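Local coordinates for putative peptidase (Parabacteroides merdae, PDB 4L8K), which is a putative serine-type peptidase of family S41 that probably hydrolyses peptide bonds, at residues A[18-23]-A[188-193]; A[182-187]-A[192-197]; A[264-269]-A[277-282]. One frame throughout, in Å; residues are numbered along the deposited sequence. Where two conformers were deposited one is given.

Contact 1 of 3, residues A[18-23]-A[188-193]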
ATOM      1  N   ILE A  18       7.535 -14.336 -19.889  1.00 32.12           N
ATOM      2  CA  ILE A  18       6.920 -13.064 -19.485  1.00 31.32           C
ATOM      3  C   ILE A  18       7.525 -12.618 -18.134  1.00 37.21           C
ATOM      4  O   ILE A  18       7.896 -11.450 -17.987  1.00 37.46           O
ATOM      5  CB  ILE A  18       5.367 -13.135 -19.453  1.00 31.83           C
ATOM      6  CG1 ILE A  18       4.800 -13.212 -20.889  1.00 32.41           C
ATOM      7  CG2 ILE A  18       4.770 -11.921 -18.705  1.00 30.56           C
ATOM      8  CD1 ILE A  18       3.363 -13.690 -21.007  1.00 32.78           C
HETATM    9  N   MSE A  19       7.652 -13.567 -17.175  1.00 30.49           N
HETATM   10  CA  MSE A  19       8.235 -13.308 -15.866  1.00 26.47           C
HETATM   11  C   MSE A  19       9.711 -12.990 -15.989  1.00 34.61           C
HETATM   12  O   MSE A  19      10.166 -11.981 -15.449  1.00 35.39           O
HETATM   13  CB  MSE A  19       8.027 -14.513 -14.952  1.00 25.69           C
HETATM   14  CG  MSE A  19       6.614 -14.601 -14.382  1.00 27.64           C
HETATM   15 SE   MSE A  19       6.371 -13.328 -12.957  0.75 29.85          SE
HETATM   16  CE  MSE A  19       7.478 -14.104 -11.571  1.00 26.84           C
ATOM     17  N   ASP A  20      10.453 -13.825 -16.741  1.00 33.80           N
ATOM     18  CA  ASP A  20      11.900 -13.685 -16.956  1.00 33.59           C
ATOM     19  C   ASP A  20      12.290 -12.303 -17.482  1.00 38.03           C
ATOM     20  O   ASP A  20      13.273 -11.725 -17.015  1.00 38.76           O
ATOM     21  CB  ASP A  20      12.393 -14.756 -17.933  1.00 35.34           C
ATOM     22  CG  ASP A  20      13.897 -14.859 -18.036  1.00 39.75           C
ATOM     23  OD1 ASP A  20      14.553 -15.108 -16.993  1.00 38.10           O
ATOM     24  OD2 ASP A  20      14.420 -14.730 -19.158  1.00 48.54           O
ATOM     25  N   GLU A  21      11.510 -11.766 -18.423  1.00 33.84           N
ATOM     26  CA  GLU A  21      11.812 -10.507 -19.082  1.00 34.01           C
ATOM     27  C   GLU A  21      11.196  -9.271 -18.431  1.00 37.81           C
ATOM     28  O   GLU A  21      11.730  -8.178 -18.649  1.00 39.15           O
ATOM     29  CB  GLU A  21      11.366 -10.580 -20.552  1.00 36.25           C
ATOM     30  CG  GLU A  21      12.092 -11.689 -21.319  1.00 44.41           C
ATOM     31  CD  GLU A  21      11.680 -11.978 -22.749  1.00 58.97           C
ATOM     32  OE1 GLU A  21      10.657 -11.431 -23.225  1.00 48.91           O
ATOM     33  OE2 GLU A  21      12.385 -12.788 -23.392  1.00 61.45           O
ATOM     34  N   ASN A  22      10.086  -9.411 -17.663  1.00 33.36           N
ATOM     35  CA  ASN A  22       9.371  -8.246 -17.106  1.00 31.50           C
ATOM     36  C   ASN A  22       9.312  -8.172 -15.576  1.00 33.03           C
ATOM     37  O   ASN A  22       9.096  -7.070 -15.055  1.00 33.00           O
ATOM     38  CB  ASN A  22       7.950  -8.187 -17.658  1.00 32.25           C
ATOM     39  CG  ASN A  22       7.915  -8.149 -19.161  1.00 45.41           C
ATOM     40  OD1 ASN A  22       8.138  -7.113 -19.783  1.00 42.32           O
ATOM     41  ND2 ASN A  22       7.699  -9.296 -19.776  1.00 34.35           N
ATOM     42  N   TYR A  23       9.491  -9.297 -14.857  1.00 29.57           N
ATOM     43  CA  TYR A  23       9.452  -9.291 -13.380  1.00 29.59           C
ATOM     44  C   TYR A  23      10.658  -8.487 -12.854  1.00 35.60           C
ATOM     45  O   TYR A  23      11.791  -8.707 -13.287  1.00 36.77           O
ATOM     46  CB  TYR A  23       9.400 -10.720 -12.807  1.00 30.52           C
ATOM     47  CG  TYR A  23       9.097 -10.750 -11.329  1.00 30.25           C
ATOM     48  CD1 TYR A  23       7.810 -10.499 -10.856  1.00 30.68           C
ATOM     49  CD2 TYR A  23      10.105 -10.977 -10.395  1.00 30.70           C
ATOM     50  CE1 TYR A  23       7.529 -10.501  -9.491  1.00 28.67           C
ATOM     51  CE2 TYR A  23       9.835 -10.971  -9.025  1.00 30.28           C
ATOM     52  CZ  TYR A  23       8.545 -10.733  -8.581  1.00 33.20           C
ATOM     53  OH  TYR A  23       8.266 -10.719  -7.240  1.00 37.66           O
ATOM     54  N   ASN A 188      15.336  -7.246 -21.127  1.00 46.78           N
ATOM     55  CA  ASN A 188      15.039  -8.599 -20.666  1.00 45.34           C
ATOM     56  C   ASN A 188      15.835  -9.012 -19.405  1.00 47.52           C
ATOM     57  O   ASN A 188      15.293  -9.747 -18.573  1.00 46.53           O
ATOM     58  CB  ASN A 188      15.269  -9.598 -21.810  1.00 45.54           C
ATOM     59  CG  ASN A 188      14.342  -9.396 -23.003  1.00 61.02           C
ATOM     60  OD1 ASN A 188      13.269  -8.779 -22.913  1.00 59.23           O
ATOM     61  ND2 ASN A 188      14.714  -9.945 -24.145  1.00 46.12           N
ATOM     62  N   GLY A 189      17.079  -8.538 -19.269  1.00 43.11           N
ATOM     63  CA  GLY A 189      17.917  -8.803 -18.095  1.00 42.15           C
ATOM     64  C   GLY A 189      17.223  -8.410 -16.793  1.00 42.29           C
ATOM     65  O   GLY A 189      16.582  -7.363 -16.728  1.00 40.42           O
ATOM     66  N   HIS A 190      17.319  -9.266 -15.757  1.00 36.87           N
ATOM     67  CA  HIS A 190      16.642  -9.127 -14.463  1.00 34.45           C
ATOM     68  C   HIS A 190      16.950  -7.806 -13.744  1.00 42.87           C
ATOM     69  O   HIS A 190      16.113  -7.325 -12.958  1.00 40.57           O
ATOM     70  CB  HIS A 190      17.004 -10.303 -13.545  1.00 33.86           C
ATOM     71  CG  HIS A 190      16.527 -11.640 -14.016  1.00 36.28           C
ATOM     72  ND1 HIS A 190      16.831 -12.798 -13.316  1.00 37.36           N
ATOM     73  CD2 HIS A 190      15.759 -11.965 -15.087  1.00 36.48           C
ATOM     74  CE1 HIS A 190      16.229 -13.773 -13.969  1.00 36.37           C
ATOM     75  NE2 HIS A 190      15.573 -13.320 -15.039  1.00 36.25           N
ATOM     76  N   ASN A 191      18.135  -7.225 -14.010  1.00 43.76           N
ATOM     77  CA  ASN A 191      18.560  -5.956 -13.412  1.00 43.91           C
ATOM     78  C   ASN A 191      18.736  -4.871 -14.476  1.00 46.57           C
ATOM     79  O   ASN A 191      19.362  -3.853 -14.203  1.00 48.19           O
ATOM     80  CB  ASN A 191      19.843  -6.153 -12.593  1.00 49.37           C
ATOM     81  CG  ASN A 191      19.557  -6.599 -11.172  1.00 87.89           C
ATOM     82  OD1 ASN A 191      18.974  -5.858 -10.359  1.00 86.47           O
ATOM     83  ND2 ASN A 191      19.949  -7.826 -10.845  1.00 78.92           N
ATOM     84  N   ASP A 192      18.129  -5.062 -15.662  1.00 41.62           N
ATOM     85  CA  ASP A 192      18.226  -4.094 -16.743  1.00 41.47           C
ATOM     86  C   ASP A 192      17.159  -3.013 -16.593  1.00 42.45           C
ATOM     87  O   ASP A 192      16.129  -3.022 -17.274  1.00 39.16           O
ATOM     88  CB  ASP A 192      18.159  -4.767 -18.119  1.00 45.05           C
ATOM     89  CG  ASP A 192      18.820  -3.911 -19.191  1.00 63.52           C
ATOM     90  OD1 ASP A 192      20.071  -3.785 -19.165  1.00 66.39           O
ATOM     91  OD2 ASP A 192      18.089  -3.323 -20.017  1.00 68.71           O
ATOM     92  N   PHE A 193      17.420  -2.066 -15.684  1.00 40.64           N
ATOM     93  CA  PHE A 193      16.499  -0.956 -15.421  1.00 39.54           C
ATOM     94  C   PHE A 193      17.077   0.344 -15.900  1.00 44.53           C
ATOM     95  O   PHE A 193      18.295   0.481 -16.037  1.00 45.49           O
ATOM     96  CB  PHE A 193      16.158  -0.838 -13.911  1.00 39.75           C
ATOM     97  CG  PHE A 193      15.451  -2.043 -13.346  1.00 39.76           C
ATOM     98  CD1 PHE A 193      14.078  -2.202 -13.506  1.00 41.56           C
ATOM     99  CD2 PHE A 193      16.157  -3.022 -12.662  1.00 40.87           C
ATOM    100  CE1 PHE A 193      13.434  -3.346 -13.040  1.00 41.50           C
ATOM    101  CE2 PHE A 193      15.514  -4.158 -12.181  1.00 42.63           C
ATOM    102  CZ  PHE A 193      14.158  -4.320 -12.386  1.00 40.53           C
TER
HETATM  103  O   HOH W   1      14.095  -8.894 -11.720  1.00 36.83           O
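Asp20 and His190 make the direct side-chain hydrogen bond between residues 18-23 and 188-193. His190 NE2 donates to Asp20 OD1 at 2.8 Å with an N-H...O angle of 163°. The acceptor lies close to the imidazole plane, at the ring edge, whereas the donor rises well above the carboxylate plane; the two flat groups stand nearly at right angles. Asp20 holds CG opposite its backbone N (chi1 -170°), and this sends the carboxylate off the helix towards the ring. Trp33 touches both side chains, and Phe26 meets the imidazole. Histidine suits the place because one flat group offers both an in-plane N-H for Asp20 and an aromatic surface for Phe26. A leucine in place of His190 would probably leave the Asp20 carboxylate without this donor, set it freer to turn, and lose the ring that Phe26 packs on.

Stacking joins the neighbouring pair. The amide of Asn188 lies flat on the carboxylate of Glu21, their planes 8° apart, with Asn188 CG 3.7 Å from Glu21 CD; the two side chains run alongside each other in the same direction.

The setting is the C-terminal end of helix 8-22, where Tyr23 leaves helical geometry, docked against a type I turn from Gly189 to Asp192.

Backbone contacts complete the docking. Glu21 CA points its hydrogen at Asn188 O, 3.6 Å away, and a water donates to both Tyr23 O and His190 O, at 2.8 Å from each. The Glu21 carbonyl oxygen accepts from Lys185 NZ.

Contact 2 of 3, residues A[182-187]-A[192-197]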
ATOM      1  N   THR A 182      11.411   6.515  -9.558  1.00 32.59           N
ATOM      2  CA  THR A 182      10.835   5.397 -10.313  1.00 33.42           C
ATOM      3  C   THR A 182      11.901   4.891 -11.282  1.00 39.86           C
ATOM      4  O   THR A 182      12.747   5.657 -11.728  1.00 41.00           O
ATOM      5  CB  THR A 182       9.512   5.766 -11.034  1.00 40.21           C
ATOM      6  OG1 THR A 182       9.734   6.855 -11.939  1.00 44.03           O
ATOM      7  CG2 THR A 182       8.370   6.112 -10.058  1.00 36.62           C
ATOM      8  N   GLN A 183      11.875   3.599 -11.568  1.00 38.05           N
ATOM      9  CA  GLN A 183      12.726   2.913 -12.540  1.00 38.75           C
ATOM     10  C   GLN A 183      11.827   2.107 -13.424  1.00 44.87           C
ATOM     11  O   GLN A 183      10.782   1.681 -12.957  1.00 42.36           O
ATOM     12  CB  GLN A 183      13.717   1.972 -11.843  1.00 39.82           C
ATOM     13  CG  GLN A 183      14.813   2.658 -11.087  1.00 48.58           C
ATOM     14  CD  GLN A 183      15.843   1.652 -10.670  1.00 53.05           C
ATOM     15  OE1 GLN A 183      15.686   0.955  -9.674  1.00 42.27           O
ATOM     16  NE2 GLN A 183      16.929   1.559 -11.421  1.00 46.14           N
ATOM     17  N   TYR A 184      12.198   1.856 -14.669  1.00 45.46           N
ATOM     18  CA  TYR A 184      11.350   0.979 -15.459  1.00 46.74           C
ATOM     19  C   TYR A 184      12.235  -0.027 -16.195  1.00 48.64           C
ATOM     20  O   TYR A 184      13.433   0.211 -16.384  1.00 47.18           O
ATOM     21  CB  TYR A 184      10.368   1.738 -16.369  1.00 50.55           C
ATOM     22  CG  TYR A 184      10.967   2.485 -17.537  1.00 57.11           C
ATOM     23  CD1 TYR A 184      11.322   3.827 -17.423  1.00 59.84           C
ATOM     24  CD2 TYR A 184      11.058   1.892 -18.795  1.00 59.96           C
ATOM     25  CE1 TYR A 184      11.811   4.542 -18.517  1.00 62.88           C
ATOM     26  CE2 TYR A 184      11.553   2.592 -19.892  1.00 62.87           C
ATOM     27  CZ  TYR A 184      11.928   3.919 -19.750  1.00 73.44           C
ATOM     28  OH  TYR A 184      12.440   4.605 -20.829  1.00 80.63           O
ATOM     29  N   LYS A 185      11.666  -1.203 -16.484  1.00 44.54           N
ATOM     30  CA  LYS A 185      12.376  -2.287 -17.148  1.00 43.89           C
ATOM     31  C   LYS A 185      12.801  -1.805 -18.532  1.00 46.72           C
ATOM     32  O   LYS A 185      11.947  -1.415 -19.332  1.00 44.83           O
ATOM     33  CB  LYS A 185      11.500  -3.549 -17.204  1.00 45.06           C
ATOM     34  CG  LYS A 185      12.309  -4.830 -17.328  1.00 50.36           C
ATOM     35  CD  LYS A 185      12.723  -5.367 -15.977  1.00 51.68           C
ATOM     36  CE  LYS A 185      13.979  -6.187 -16.029  1.00 53.43           C
ATOM     37  NZ  LYS A 185      13.866  -7.376 -16.935  1.00 40.65           N
ATOM     38  N   LYS A 186      14.131  -1.715 -18.741  1.00 44.08           N
ATOM     39  CA  LYS A 186      14.775  -1.250 -19.968  1.00 46.66           C
ATOM     40  C   LYS A 186      14.967  -2.426 -20.968  1.00 53.46           C
ATOM     41  O   LYS A 186      14.867  -2.232 -22.185  1.00 55.06           O
ATOM     42  CB  LYS A 186      16.138  -0.614 -19.608  1.00 49.59           C
ATOM     43  CG  LYS A 186      16.674   0.409 -20.595  1.00 54.88           C
ATOM     44  CD  LYS A 186      17.887   1.183 -20.030  1.00 58.53           C
ATOM     45  CE  LYS A 186      19.192   0.413 -20.069  1.00 66.20           C
ATOM     46  NZ  LYS A 186      19.607  -0.072 -18.722  1.00 70.15           N
ATOM     47  N   GLY A 187      15.246  -3.617 -20.434  1.00 49.23           N
ATOM     48  CA  GLY A 187      15.468  -4.837 -21.208  1.00 49.47           C
ATOM     49  C   GLY A 187      15.134  -6.108 -20.456  1.00 50.64           C
ATOM     50  O   GLY A 187      14.722  -6.067 -19.295  1.00 49.42           O
ATOM     51  N   ASP A 192      18.129  -5.062 -15.662  1.00 41.62           N
ATOM     52  CA  ASP A 192      18.226  -4.094 -16.743  1.00 41.47           C
ATOM     53  C   ASP A 192      17.159  -3.013 -16.593  1.00 42.45           C
ATOM     54  O   ASP A 192      16.129  -3.022 -17.274  1.00 39.16           O
ATOM     55  CB  ASP A 192      18.159  -4.767 -18.119  1.00 45.05           C
ATOM     56  CG  ASP A 192      18.820  -3.911 -19.191  1.00 63.52           C
ATOM     57  OD1 ASP A 192      20.071  -3.785 -19.165  1.00 66.39           O
ATOM     58  OD2 ASP A 192      18.089  -3.323 -20.017  1.00 68.71           O
ATOM     59  N   PHE A 193      17.420  -2.066 -15.684  1.00 40.64           N
ATOM     60  CA  PHE A 193      16.499  -0.956 -15.421  1.00 39.54           C
ATOM     61  C   PHE A 193      17.077   0.344 -15.900  1.00 44.53           C
ATOM     62  O   PHE A 193      18.295   0.481 -16.037  1.00 45.49           O
ATOM     63  CB  PHE A 193      16.158  -0.838 -13.911  1.00 39.75           C
ATOM     64  CG  PHE A 193      15.451  -2.043 -13.346  1.00 39.76           C
ATOM     65  CD1 PHE A 193      14.078  -2.202 -13.506  1.00 41.56           C
ATOM     66  CD2 PHE A 193      16.157  -3.022 -12.662  1.00 40.87           C
ATOM     67  CE1 PHE A 193      13.434  -3.346 -13.040  1.00 41.50           C
ATOM     68  CE2 PHE A 193      15.514  -4.158 -12.181  1.00 42.63           C
ATOM     69  CZ  PHE A 193      14.158  -4.320 -12.386  1.00 40.53           C
ATOM     70  N   THR A 194      16.197   1.315 -16.134  1.00 40.72           N
ATOM     71  CA  THR A 194      16.588   2.682 -16.441  1.00 40.76           C
ATOM     72  C   THR A 194      17.084   3.303 -15.123  1.00 43.46           C
ATOM     73  O   THR A 194      16.822   2.748 -14.049  1.00 40.41           O
ATOM     74  CB  THR A 194      15.399   3.446 -17.051  1.00 48.97           C
ATOM     75  OG1 THR A 194      14.346   3.567 -16.094  1.00 47.85           O
ATOM     76  CG2 THR A 194      14.870   2.783 -18.290  1.00 49.15           C
ATOM     77  N   GLN A 195      17.796   4.433 -15.199  1.00 42.49           N
ATOM     78  CA  GLN A 195      18.304   5.146 -14.029  1.00 41.99           C
ATOM     79  C   GLN A 195      17.143   5.710 -13.209  1.00 43.60           C
ATOM     80  O   GLN A 195      16.111   6.061 -13.792  1.00 43.23           O
ATOM     81  CB  GLN A 195      19.263   6.259 -14.461  1.00 44.94           C
ATOM     82  CG  GLN A 195      20.660   5.743 -14.816  1.00 53.02           C
ATOM     83  CD  GLN A 195      21.528   5.571 -13.591  1.00 79.62           C
ATOM     84  OE1 GLN A 195      21.889   4.456 -13.207  1.00 76.56           O
ATOM     85  NE2 GLN A 195      21.884   6.674 -12.942  1.00 77.19           N
ATOM     86  N   PRO A 196      17.251   5.728 -11.856  1.00 39.33           N
ATOM     87  CA  PRO A 196      16.144   6.265 -11.026  1.00 36.84           C
ATOM     88  C   PRO A 196      15.706   7.664 -11.460  1.00 38.17           C
ATOM     89  O   PRO A 196      16.532   8.556 -11.611  1.00 39.12           O
ATOM     90  CB  PRO A 196      16.733   6.270  -9.617  1.00 38.08           C
ATOM     91  CG  PRO A 196      17.804   5.206  -9.656  1.00 44.02           C
ATOM     92  CD  PRO A 196      18.398   5.319 -11.014  1.00 40.99           C
ATOM     93  N   ASN A 197      14.424   7.812 -11.781  1.00 32.77           N
ATOM     94  CA  ASN A 197      13.858   9.083 -12.216  1.00 33.22           C
ATOM     95  C   ASN A 197      13.214   9.803 -11.014  1.00 36.52           C
ATOM     96  O   ASN A 197      12.279   9.264 -10.416  1.00 35.79           O
ATOM     97  CB  ASN A 197      12.837   8.877 -13.350  1.00 34.33           C
ATOM     98  CG  ASN A 197      12.192  10.172 -13.787  1.00 52.74           C
ATOM     99  OD1 ASN A 197      12.837  11.039 -14.372  1.00 53.06           O
ATOM    100  ND2 ASN A 197      10.940  10.378 -13.423  1.00 39.99           N
TER
HETATM  101  O   HOH W   2      13.611   5.940 -14.846  1.00 43.02           O
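Thr182 and Asn197 form an antiparallel hydrogen-bonded pair, Asn197 N reaching Thr182 O at 2.7 Å; the two segments run 153° apart end to end, and a single bridge, Lys185 with Phe193, follows after a register shift of one residue. Two backbone bonds flank Lys185 and Phe193: Thr194 N to Tyr184 O and Lys186 N to Asp192 O, the latter oxygen also taking a weak bond from Gly187 N.

Thr194 uses both branches. OG1 accepts from Tyr184 N at 3.1 Å and gives its own proton to a water, which in turn donates to Thr182 O and Gln195 O across the irregular part of the pairing. CG2 sits over the centre of the Tyr184 ring, 3.5 Å from the centroid and 12° off the normal, a CH-pi contact. Tyr184 CG lies between the backbone N and carbonyl carbon (chi1 69°), which folds the ring across to this methyl. Threonine suits the place because one residue supplies both a hydroxyl and a methyl.

The arrangement is the irregular tip of a beta-hairpin, prolonging strands 177-182 and 197-201 beyond their regular ladder.

Gln183 has the length to bring NE2 to Thr194 O, 2.9 Å, nearly in line with the C=O bond; it also passes Phe193 CB. Lys185 lays its aliphatic chain on the Phe193 ring, CD 3.6 Å from CE1 and CE over the face, before NZ turns to the carbonyl oxygens of Gly187 and Gly189. Lys186 instead curls back: NZ meets Phe193 O at 3.0 Å from above the carbonyl plane, and forms a long salt bridge with Asp192 OD1, 3.8 Å away.

Contact 3 of 3, residues A[264-269]-A[277-282]. With PO4 (phosphate ion), chain E.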
ATOM      1  N   ARG A 264      -0.250 -10.866 -13.813  1.00 25.92           N
ATOM      2  CA  ARG A 264      -0.053  -9.494 -13.355  1.00 24.82           C
ATOM      3  C   ARG A 264       0.943  -9.486 -12.199  1.00 27.60           C
ATOM      4  O   ARG A 264       1.051 -10.483 -11.461  1.00 24.26           O
ATOM      5  CB  ARG A 264      -1.390  -8.809 -12.948  1.00 21.22           C
ATOM      6  CG  ARG A 264      -2.112  -9.414 -11.738  1.00 28.54           C
ATOM      7  CD  ARG A 264      -1.742  -8.770 -10.401  1.00 32.70           C
ATOM      8  NE  ARG A 264      -2.298  -7.420 -10.236  1.00 35.53           N
ATOM      9  CZ  ARG A 264      -1.685  -6.417  -9.605  1.00 44.68           C
ATOM     10  NH1 ARG A 264      -0.475  -6.591  -9.074  1.00 20.36           N
ATOM     11  NH2 ARG A 264      -2.282  -5.237  -9.487  1.00 31.80           N
ATOM     12  N   PHE A 265       1.662  -8.351 -12.069  1.00 24.01           N
ATOM     13  CA  PHE A 265       2.640  -8.043 -11.030  1.00 24.35           C
ATOM     14  C   PHE A 265       3.003  -6.542 -11.120  1.00 31.58           C
ATOM     15  O   PHE A 265       2.503  -5.842 -12.012  1.00 31.44           O
ATOM     16  CB  PHE A 265       3.889  -8.955 -11.119  1.00 26.36           C
ATOM     17  CG  PHE A 265       4.446  -9.241 -12.496  1.00 29.13           C
ATOM     18  CD1 PHE A 265       5.393  -8.397 -13.071  1.00 32.75           C
ATOM     19  CD2 PHE A 265       4.096 -10.405 -13.180  1.00 31.30           C
ATOM     20  CE1 PHE A 265       5.979  -8.712 -14.305  1.00 34.71           C
ATOM     21  CE2 PHE A 265       4.632 -10.686 -14.439  1.00 34.81           C
ATOM     22  CZ  PHE A 265       5.602  -9.860 -14.975  1.00 34.20           C
ATOM     23  N   SER A 266       3.835  -6.036 -10.192  1.00 29.13           N
ATOM     24  CA  SER A 266       4.258  -4.630 -10.223  1.00 29.45           C
ATOM     25  C   SER A 266       5.141  -4.386 -11.441  1.00 35.78           C
ATOM     26  O   SER A 266       6.049  -5.177 -11.717  1.00 35.90           O
ATOM     27  CB  SER A 266       4.986  -4.266  -8.943  1.00 31.25           C
ATOM     28  OG  SER A 266       4.104  -4.487  -7.861  1.00 33.33           O
ATOM     29  N   ALA A 267       4.818  -3.339 -12.209  1.00 34.43           N
ATOM     30  CA  ALA A 267       5.522  -3.026 -13.449  1.00 36.90           C
ATOM     31  C   ALA A 267       6.819  -2.295 -13.235  1.00 46.10           C
ATOM     32  O   ALA A 267       7.750  -2.456 -14.044  1.00 49.02           O
ATOM     33  CB  ALA A 267       4.636  -2.177 -14.356  1.00 37.54           C
ATOM     34  N   CYS A 268       6.885  -1.447 -12.196  1.00 43.03           N
ATOM     35  CA  CYS A 268       8.062  -0.609 -11.984  0.50 42.99           C
ATOM     36  C   CYS A 268       8.520  -0.582 -10.522  1.00 45.02           C
ATOM     37  O   CYS A 268       7.698  -0.321  -9.645  1.00 44.17           O
ATOM     38  CB  CYS A 268       7.792   0.816 -12.470  0.50 43.05           C
ATOM     39  SG  CYS A 268       6.866   0.936 -14.023  0.50 47.23           S
ATOM     40  N   PRO A 269       9.843  -0.707 -10.238  1.00 38.67           N
ATOM     41  CA  PRO A 269      10.297  -0.493  -8.855  1.00 36.83           C
ATOM     42  C   PRO A 269      10.136   0.998  -8.457  1.00 34.49           C
ATOM     43  O   PRO A 269      10.492   1.898  -9.224  1.00 32.75           O
ATOM     44  CB  PRO A 269      11.786  -0.880  -8.885  1.00 39.87           C
ATOM     45  CG  PRO A 269      12.019  -1.502 -10.205  1.00 46.40           C
ATOM     46  CD  PRO A 269      10.984  -0.977 -11.133  1.00 41.93           C
ATOM     47  N   HIS A 277      14.106   0.260  -2.156  1.00 29.20           N
ATOM     48  CA  HIS A 277      12.852  -0.315  -2.647  1.00 28.10           C
ATOM     49  C   HIS A 277      11.754  -0.295  -1.581  1.00 29.41           C
ATOM     50  O   HIS A 277      12.001  -0.668  -0.438  1.00 27.77           O
ATOM     51  CB  HIS A 277      13.093  -1.749  -3.137  1.00 29.48           C
ATOM     52  CG  HIS A 277      13.866  -1.804  -4.405  1.00 33.56           C
ATOM     53  ND1 HIS A 277      13.234  -1.950  -5.618  1.00 35.37           N
ATOM     54  CD2 HIS A 277      15.195  -1.680  -4.614  1.00 35.73           C
ATOM     55  CE1 HIS A 277      14.195  -1.919  -6.521  1.00 35.34           C
ATOM     56  NE2 HIS A 277      15.390  -1.752  -5.965  1.00 35.92           N
ATOM     57  N   THR A 278      10.544   0.159  -1.964  1.00 25.68           N
ATOM     58  CA  THR A 278       9.355   0.223  -1.078  1.00 23.26           C
ATOM     59  C   THR A 278       8.345  -0.894  -1.435  1.00 26.58           C
ATOM     60  O   THR A 278       7.308  -1.031  -0.779  1.00 25.10           O
ATOM     61  CB  THR A 278       8.676   1.619  -1.196  1.00 25.03           C
ATOM     62  OG1 THR A 278       8.210   1.801  -2.538  1.00 26.09           O
ATOM     63  CG2 THR A 278       9.606   2.774  -0.794  1.00 18.32           C
ATOM     64  N   GLU A 279       8.658  -1.691  -2.486  1.00 24.39           N
ATOM     65  CA  GLU A 279       7.812  -2.763  -3.010  1.00 23.60           C
ATOM     66  C   GLU A 279       7.393  -3.778  -1.955  1.00 24.66           C
ATOM     67  O   GLU A 279       6.280  -4.274  -1.996  1.00 23.29           O
ATOM     68  CB  GLU A 279       8.543  -3.509  -4.151  1.00 25.30           C
ATOM     69  CG  GLU A 279       7.739  -4.651  -4.774  1.00 23.90           C
ATOM     70  CD  GLU A 279       6.498  -4.270  -5.574  1.00 42.83           C
ATOM     71  OE1 GLU A 279       6.377  -3.092  -5.993  1.00 28.10           O
ATOM     72  OE2 GLU A 279       5.654  -5.171  -5.800  1.00 40.42           O
ATOM     73  N   PHE A 280       8.300  -4.091  -1.031  1.00 22.56           N
ATOM     74  CA  PHE A 280       8.121  -5.132  -0.041  1.00 22.52           C
ATOM     75  C   PHE A 280       7.432  -4.622   1.214  1.00 28.30           C
ATOM     76  O   PHE A 280       7.154  -5.402   2.127  1.00 28.33           O
ATOM     77  CB  PHE A 280       9.490  -5.769   0.252  1.00 24.85           C
ATOM     78  CG  PHE A 280      10.231  -6.029  -1.039  1.00 26.97           C
ATOM     79  CD1 PHE A 280       9.784  -7.011  -1.938  1.00 29.76           C
ATOM     80  CD2 PHE A 280      11.366  -5.285  -1.371  1.00 29.96           C
ATOM     81  CE1 PHE A 280      10.464  -7.249  -3.142  1.00 31.28           C
ATOM     82  CE2 PHE A 280      12.041  -5.506  -2.586  1.00 33.67           C
ATOM     83  CZ  PHE A 280      11.576  -6.481  -3.466  1.00 32.13           C
ATOM     84  N   GLY A 281       7.071  -3.340   1.186  1.00 25.91           N
ATOM     85  CA  GLY A 281       6.402  -2.652   2.272  1.00 24.71           C
ATOM     86  C   GLY A 281       7.317  -1.653   2.959  1.00 27.59           C
ATOM     87  O   GLY A 281       8.544  -1.737   2.829  1.00 26.47           O
ATOM     88  N   ILE A 282       6.697  -0.700   3.697  1.00 21.91           N
ATOM     89  CA  ILE A 282       7.336   0.347   4.492  1.00 22.17           C
ATOM     90  C   ILE A 282       6.974   0.116   5.961  1.00 27.28           C
ATOM     91  O   ILE A 282       5.781  -0.044   6.310  1.00 25.14           O
ATOM     92  CB  ILE A 282       6.906   1.771   4.015  1.00 24.63           C
ATOM     93  CG1 ILE A 282       7.322   2.045   2.555  1.00 24.53           C
ATOM     94  CG2 ILE A 282       7.437   2.861   4.951  1.00 23.44           C
ATOM     95  CD1 ILE A 282       6.310   2.941   1.766  1.00 18.82           C
TER
HETATM   96  P   PO4 E 401       0.701  -3.180  -7.726  1.00 44.00           P
HETATM   97  O1  PO4 E 401       1.940  -3.160  -8.601  1.00 49.01           O
HETATM   98  O2  PO4 E 401       0.965  -2.308  -6.458  1.00 44.14           O
HETATM   99  O3  PO4 E 401      -0.497  -2.614  -8.533  1.00 46.64           O
HETATM  100  O4  PO4 E 401       0.422  -4.634  -7.280  1.00 44.92           O
HETATM  101  O   HOH W   3       8.178  -0.751  -6.301  1.00 35.23           O
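Glu279 reaches across to Ser266 from a type I turn spanning Thr278 to Gly281. Its CB rests over the centre of the neighbouring Phe280 ring. CG is placed opposite the backbone N (chi1 -180°), and a bend at chi2 then steers the carboxylate to the serine. CD comes within 3.3 Å of Ser266 OG. OE1 accepts from a water at 3.0 Å, while OE2 approaches Ser266 OG to 2.7 Å. That hydroxyl is also 2.6 Å from phosphate O1, and its one proton could serve either oxygen. A serine, small and polar, fits between carboxylate and anion.

Arg264 meets the anion edge-on, NH1 donating to phosphate O4 at 2.8 Å and NH2 more weakly to O3; His68 O also accepts from NH1. Further along, Pro269 CB packs against His277 CE1 at 3.5 Å.

The phosphate, probably from the crystallisation liquor, is also bound by Ser223 OG, His68 ND1 and the backbone N atoms of Ser249 and Gly250, a setting consistent with the active-site pocket of an S41 serine peptidase.

In the fold
From the N terminus, helix 8-22 supplies the first side of contact 1, which closes a long loop of 164 residues on reaching 188-193. Contact 2 is local: it opens inside that loop at 182-187 and closes at 192-197, just past its end, so the two overlap and cross there rather than nest, sharing Asp192 and Phe193. Contact 3 follows both in series and closes a short loop of seven residues beyond strand 262-266. Its first segment nevertheless touches the others, with Phe265 packing on Met19 and Tyr23, Pro269 on Phe193, and Pro269 O probably accepting from Gln183 N. Together they join the N-terminal helix, the hairpin tip and the phosphate-binding pocket.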